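Local coordinates for selenium-binding protein (Sulfolobus tokodaii, PDB 2ECE), which is of unknown function but may bind selenium, as its family is generally assigned to do, and folds as a seven-bladed beta propeller, at residues V48-K53 against K433-D438; R394-N399 against M418-A423. All coordinates share one frame; numbering follows the deposited sequence.

Contact 1: residues V48-K53 against K433-D438; sequences VDVNPK and KEFFVD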
loop_
_atom_site.group_PDB
_atom_site.type_symbol
_atom_site.label_atom_id
_atom_site.label_comp_id
_atom_site.label_asym_id
_atom_site.label_seq_id
_atom_site.Cartn_x
_atom_site.Cartn_y
_atom_site.Cartn_z
ATOM N N VAL A 48 -12.254 5.059 11.987
ATOM C CA VAL A 48 -12.299 4.075 13.060
ATOM C C VAL A 48 -11.591 4.558 14.324
ATOM O O VAL A 48 -10.433 5.000 14.271
ATOM C CB VAL A 48 -11.659 2.741 12.611
ATOM C CG1 VAL A 48 -11.666 1.745 13.758
ATOM C CG2 VAL A 48 -12.426 2.172 11.423
ATOM N N ASP A 49 -12.305 4.480 15.450
ATOM C CA ASP A 49 -11.765 4.884 16.745
ATOM C C ASP A 49 -10.858 3.742 17.148
ATOM O O ASP A 49 -11.293 2.598 17.335
ATOM C CB ASP A 49 -12.865 5.057 17.798
ATOM C CG ASP A 49 -12.357 5.741 19.060
ATOM O OD1 ASP A 49 -11.189 5.497 19.445
ATOM O OD2 ASP A 49 -13.127 6.523 19.666
ATOM N N VAL A 50 -9.587 4.067 17.296
ATOM C CA VAL A 50 -8.594 3.073 17.600
ATOM C C VAL A 50 -7.902 3.201 18.968
ATOM O O VAL A 50 -6.912 2.521 19.237
ATOM C CB VAL A 50 -7.605 3.055 16.395
ATOM C CG1 VAL A 50 -6.203 3.428 16.800
ATOM C CG2 VAL A 50 -7.677 1.719 15.704
ATOM N N ASN A 51 -8.467 4.041 19.834
ATOM C CA ASN A 51 -7.967 4.293 21.195
ATOM C C ASN A 51 -8.721 3.391 22.189
ATOM O O ASN A 51 -9.922 3.557 22.385
ATOM C CB ASN A 51 -8.229 5.759 21.561
ATOM C CG ASN A 51 -7.601 6.167 22.885
ATOM O OD1 ASN A 51 -7.436 5.355 23.801
ATOM N ND2 ASN A 51 -7.268 7.450 22.996
ATOM N N PRO A 52 -8.022 2.442 22.841
ATOM C CA PRO A 52 -8.609 1.506 23.813
ATOM C C PRO A 52 -9.372 2.149 24.970
ATOM O O PRO A 52 -10.289 1.546 25.533
ATOM C CB PRO A 52 -7.396 0.717 24.305
ATOM C CG PRO A 52 -6.492 0.738 23.122
ATOM C CD PRO A 52 -6.585 2.175 22.685
ATOM N N LYS A 53 -8.995 3.373 25.319
ATOM C CA LYS A 53 -9.641 4.079 26.415
ATOM C C LYS A 53 -10.922 4.789 25.999
ATOM O O LYS A 53 -11.705 5.220 26.849
ATOM C CB LYS A 53 -8.669 5.087 27.027
ATOM C CG LYS A 53 -7.573 4.458 27.879
ATOM C CD LYS A 53 -6.516 5.486 28.284
ATOM C CE LYS A 53 -7.140 6.744 28.885
ATOM N NZ LYS A 53 -7.924 6.460 30.123
ATOM N N LYS A 433 -7.666 -10.118 20.340
ATOM C CA LYS A 433 -8.985 -10.737 20.399
ATOM C C LYS A 433 -10.126 -9.724 20.474
ATOM O O LYS A 433 -11.152 -9.886 19.814
ATOM C CB LYS A 433 -9.062 -11.678 21.610
ATOM C CG LYS A 433 -10.390 -12.409 21.755
ATOM C CD LYS A 433 -10.576 -12.924 23.178
ATOM C CE LYS A 433 -11.919 -13.624 23.353
ATOM N NZ LYS A 433 -13.074 -12.735 23.017
ATOM N N GLU A 434 -9.936 -8.675 21.266
ATOM C CA GLU A 434 -10.961 -7.656 21.467
ATOM C C GLU A 434 -11.282 -6.748 20.278
ATOM O O GLU A 434 -12.453 -6.464 20.012
ATOM C CB GLU A 434 -10.590 -6.786 22.671
ATOM C CG GLU A 434 -9.998 -7.570 23.841
ATOM C CD GLU A 434 -8.501 -7.802 23.692
ATOM O OE1 GLU A 434 -7.725 -6.828 23.838
ATOM O OE2 GLU A 434 -8.096 -8.955 23.423
ATOM N N PHE A 435 -10.255 -6.292 19.565
ATOM C CA PHE A 435 -10.456 -5.387 18.432
ATOM C C PHE A 435 -10.962 -6.044 17.148
ATOM O O PHE A 435 -10.458 -7.085 16.729
ATOM C CB PHE A 435 -9.153 -4.629 18.132
ATOM C CG PHE A 435 -9.304 -3.552 17.095
ATOM C CD1 PHE A 435 -9.240 -3.854 15.736
ATOM C CD2 PHE A 435 -9.549 -2.237 17.479
ATOM C CE1 PHE A 435 -9.420 -2.853 14.769
ATOM C CE2 PHE A 435 -9.734 -1.231 16.525
ATOM C CZ PHE A 435 -9.669 -1.540 15.168
ATOM N N PHE A 436 -11.960 -5.421 16.528
ATOM C CA PHE A 436 -12.504 -5.926 15.272
ATOM C C PHE A 436 -13.503 -4.975 14.644
ATOM O O PHE A 436 -14.385 -4.444 15.316
ATOM C CB PHE A 436 -13.184 -7.288 15.461
ATOM C CG PHE A 436 -13.482 -7.997 14.161
ATOM C CD1 PHE A 436 -14.765 -8.004 13.619
ATOM C CD2 PHE A 436 -12.464 -8.629 13.468
ATOM C CE1 PHE A 436 -15.020 -8.632 12.401
ATOM C CE2 PHE A 436 -12.703 -9.259 12.251
ATOM C CZ PHE A 436 -13.981 -9.263 11.716
ATOM N N VAL A 437 -13.343 -4.756 13.345
ATOM C CA VAL A 437 -14.257 -3.918 12.602
ATOM C C VAL A 437 -14.744 -4.765 11.441
ATOM O O VAL A 437 -13.946 -5.355 10.702
ATOM C CB VAL A 437 -13.573 -2.654 12.040
ATOM C CG1 VAL A 437 -14.601 -1.782 11.335
ATOM C CG2 VAL A 437 -12.899 -1.884 13.163
ATOM N N ASP A 438 -16.059 -4.854 11.319
ATOM C CA ASP A 438 -16.700 -5.588 10.246
ATOM C C ASP A 438 -17.354 -4.493 9.407
ATOM O O ASP A 438 -18.206 -3.754 9.895
ATOM C CB ASP A 438 -17.731 -6.558 10.837
ATOM C CG ASP A 438 -18.889 -6.830 9.902
ATOM O OD1 ASP A 438 -18.676 -6.886 8.671
ATOM O OD2 ASP A 438 -20.016 -7.003 10.411
#
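Phe-435 meets Val-48 and Val-50 with the outer end of its ring. CG lies anti to the backbone N (chi1 -173°), which sends the ring across to 48-53. Val-50 CG2 comes in obliquely, 3.7 Å from Phe-435 CE2. Val-48 CG1 and the Asp-49 carbonyl oxygen lie at the ring edge, near its plane; Val-48 CG1 is 4.1 Å from Phe-435 CZ. Two residues on, Val-437 points toward 48-53 again; its CG2 meets Val-48 CG1 tip to tip at 3.9 Å. The backbones stay well apart, with 8.2 Å between Val-48 CA and Val-437 CA, so apolar side chains make the join.

The loop after strand 44-49 is shaped by an Asx turn, in which Asn-51 N donates to Asp-49 OD1 at 3.1 Å and 165°. Asp-49 OD2 forms hydrogen bonds with Thr-56 OG1 and Ser-54 OG and a salt bridge with Arg-118.

This is an interface between propeller blades. Strand 44-49 lies inside the blade that pairs the N-terminal strands with 443-449; strand 429-438 is an edge strand of the last blade. Met-418 of strand 417-423 also touches Val-48, and Ile-60 of strand 60-65 touches Val-437.

Contact 2: residues R394-N399 against M418-A423; sequences RVYVTN and MVKLNA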
loop_
_atom_site.group_PDB
_atom_site.type_symbol
_atom_site.label_atom_id
_atom_site.label_comp_id
_atom_site.label_asym_id
_atom_site.label_seq_id
_atom_site.Cartn_x
_atom_site.Cartn_y
_atom_site.Cartn_z
ATOM N N ARG A 394 1.508 -2.170 17.198
ATOM C CA ARG A 394 0.223 -2.570 16.623
ATOM C C ARG A 394 0.241 -2.640 15.094
ATOM O O ARG A 394 0.766 -1.745 14.427
ATOM C CB ARG A 394 -0.866 -1.590 17.079
ATOM C CG ARG A 394 -0.953 -1.426 18.605
ATOM C CD ARG A 394 -1.807 -0.229 19.001
ATOM N NE ARG A 394 -1.174 1.044 18.652
ATOM C CZ ARG A 394 -0.149 1.584 19.309
ATOM N NH1 ARG A 394 0.376 0.970 20.364
ATOM N NH2 ARG A 394 0.353 2.748 18.915
ATOM N N VAL A 395 -0.329 -3.714 14.549
ATOM C CA VAL A 395 -0.402 -3.896 13.103
ATOM C C VAL A 395 -1.873 -4.022 12.724
ATOM O O VAL A 395 -2.582 -4.884 13.237
ATOM C CB VAL A 395 0.335 -5.174 12.636
ATOM C CG1 VAL A 395 0.304 -5.261 11.107
ATOM C CG2 VAL A 395 1.771 -5.170 13.135
ATOM N N TYR A 396 -2.339 -3.141 11.848
ATOM C CA TYR A 396 -3.726 -3.171 11.413
ATOM C C TYR A 396 -3.773 -3.928 10.090
ATOM O O TYR A 396 -2.885 -3.781 9.253
ATOM C CB TYR A 396 -4.246 -1.746 11.275
ATOM C CG TYR A 396 -4.260 -1.006 12.600
ATOM C CD1 TYR A 396 -5.332 -1.139 13.482
ATOM C CD2 TYR A 396 -3.177 -0.213 12.996
ATOM C CE1 TYR A 396 -5.328 -0.500 14.723
ATOM C CE2 TYR A 396 -3.165 0.430 14.240
ATOM C CZ TYR A 396 -4.243 0.282 15.095
ATOM O OH TYR A 396 -4.252 0.934 16.309
ATOM N N VAL A 397 -4.811 -4.738 9.908
ATOM C CA VAL A 397 -4.931 -5.567 8.714
ATOM C C VAL A 397 -6.309 -5.513 8.053
ATOM O O VAL A 397 -7.326 -5.637 8.739
ATOM C CB VAL A 397 -4.658 -7.047 9.074
ATOM C CG1 VAL A 397 -4.508 -7.875 7.809
ATOM C CG2 VAL A 397 -3.418 -7.155 9.968
ATOM N N THR A 398 -6.343 -5.311 6.734
ATOM C CA THR A 398 -7.608 -5.318 5.988
ATOM C C THR A 398 -7.499 -6.448 4.949
ATOM O O THR A 398 -6.423 -7.028 4.789
ATOM C CB THR A 398 -7.926 -3.965 5.318
ATOM O OG1 THR A 398 -6.864 -3.596 4.427
ATOM C CG2 THR A 398 -8.133 -2.893 6.391
ATOM N N ASN A 399 -8.568 -6.734 4.213
ATOM C CA ASN A 399 -8.547 -7.913 3.336
ATOM C C ASN A 399 -8.858 -7.864 1.845
ATOM O O ASN A 399 -8.887 -8.917 1.200
ATOM C CB ASN A 399 -9.460 -8.965 3.964
ATOM C CG ASN A 399 -10.901 -8.493 4.051
ATOM O OD1 ASN A 399 -11.165 -7.304 4.266
ATOM N ND2 ASN A 399 -11.843 -9.419 3.889
ATOM N N MET A 418 -11.309 -5.355 9.549
ATOM C CA MET A 418 -10.040 -4.783 9.953
ATOM C C MET A 418 -9.673 -5.471 11.246
ATOM O O MET A 418 -10.436 -5.465 12.214
ATOM C CB MET A 418 -10.109 -3.277 10.175
ATOM C CG MET A 418 -8.775 -2.748 10.697
ATOM S SD MET A 418 -8.446 -1.014 10.423
ATOM C CE MET A 418 -9.714 -0.311 11.403
ATOM N N VAL A 419 -8.506 -6.089 11.232
ATOM C CA VAL A 419 -8.011 -6.819 12.377
ATOM C C VAL A 419 -6.799 -6.118 12.962
ATOM O O VAL A 419 -6.038 -5.464 12.235
ATOM C CB VAL A 419 -7.631 -8.251 11.948
ATOM C CG1 VAL A 419 -6.627 -8.855 12.914
ATOM C CG2 VAL A 419 -8.888 -9.112 11.874
ATOM N N LYS A 420 -6.631 -6.237 14.276
ATOM C CA LYS A 420 -5.483 -5.644 14.936
ATOM C C LYS A 420 -4.599 -6.755 15.478
ATOM O O LYS A 420 -5.085 -7.727 16.062
ATOM C CB LYS A 420 -5.893 -4.716 16.081
ATOM C CG LYS A 420 -4.674 -4.136 16.795
ATOM C CD LYS A 420 -4.984 -2.941 17.693
ATOM C CE LYS A 420 -5.478 -3.343 19.075
ATOM N NZ LYS A 420 -5.477 -2.173 20.013
ATOM N N LEU A 421 -3.300 -6.607 15.260
ATOM C CA LEU A 421 -2.322 -7.572 15.730
ATOM C C LEU A 421 -1.442 -6.849 16.737
ATOM O O LEU A 421 -1.199 -5.653 16.609
ATOM C CB LEU A 421 -1.454 -8.064 14.571
ATOM C CG LEU A 421 -2.146 -8.666 13.346
ATOM C CD1 LEU A 421 -1.094 -9.107 12.338
ATOM C CD2 LEU A 421 -3.005 -9.850 13.771
ATOM N N ASN A 422 -0.979 -7.571 17.749
ATOM C CA ASN A 422 -0.105 -6.987 18.751
ATOM C C ASN A 422 1.279 -7.542 18.444
ATOM O O ASN A 422 1.501 -8.748 18.531
ATOM C CB ASN A 422 -0.565 -7.391 20.153
ATOM C CG ASN A 422 -1.889 -6.749 20.538
ATOM O OD1 ASN A 422 -2.828 -7.434 20.944
ATOM N ND2 ASN A 422 -1.968 -5.426 20.417
ATOM N N ALA A 423 2.198 -6.666 18.051
ATOM C CA ALA A 423 3.550 -7.095 17.707
ATOM C C ALA A 423 4.521 -6.875 18.860
ATOM O O ALA A 423 4.488 -5.837 19.529
ATOM C CB ALA A 423 4.033 -6.356 16.470
HETATM O O HOH W 1 -5.496 0.295 18.765
#
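Strands 394-398 and 418-423 run antiparallel at 156°, and four backbone hydrogen bonds join them, two within the Val-395/Leu-421 pair and two within Val-397/Val-419. Leu-421 N to Val-395 O is 2.8 Å, and Val-397 N to Val-419 O is 2.7 Å.

One face is aliphatic. Leu-421 CG stands beside the backbone N (chi1 -55°), and from there CD1 reaches diagonally to Val-397 CG2 at 3.9 Å. Leu-421 CB packs on Val-395 CB, also at 3.9 Å. Replacing Leu-421 with an alanine would probably open a gap beside Val-397 CG2, since CG and CD1 make that contact.

Tyr-396, Lys-420 and Met-418 share the other face. Tyr-396 and Lys-420 lie side by side and point the same way, with Lys-420 CD 3.9 Å from Tyr-396 CE1. A water links their ends. It accepts from Lys-420 NZ and donates to Tyr-396 OH, 2.8 Å from each. Met-418 SD makes an oblique Met-aromatic contact, 5.5 Å from the Tyr-396 ring centroid. Tyr-396 OH also bonds Glu-25, which forms a salt bridge with Arg-394 NE. This carboxylate probably eases the closeness of Arg-394 to Lys-420, whose NZ also bonds Tyr-57 OH.

The two strands are the middle pair of the last blade, between 386-388 and 429-438. Tyr-336 of strand 334-339, in the preceding blade, touches Val-395 and Ala-423. On the other face, strand 443-449 of the next blade touches Tyr-396 and Thr-398.

Overall arrangement
Contact 2 lies within the last blade of the propeller, and contact 1 joins that blade to the first. Their centres are about 10 Å apart. Along the chain, 48-53 comes first, then 394-399, 418-423 and 433-438, so contact 2 is nested inside the long loop closed by contact 1. Strands 417-423 and 429-438 are consecutive and neighbours in one sheet. The contacts touch directly: Val-437 O probably accepts a hydrogen bond from Met-418 N, and Phe-435 packs on Lys-420. After the last blade, the chain adds strand 443-449 to the sheet of N-terminal strands. Contact 1 thus packs the last blade against the blade in which N- and C-terminal strands close the ring.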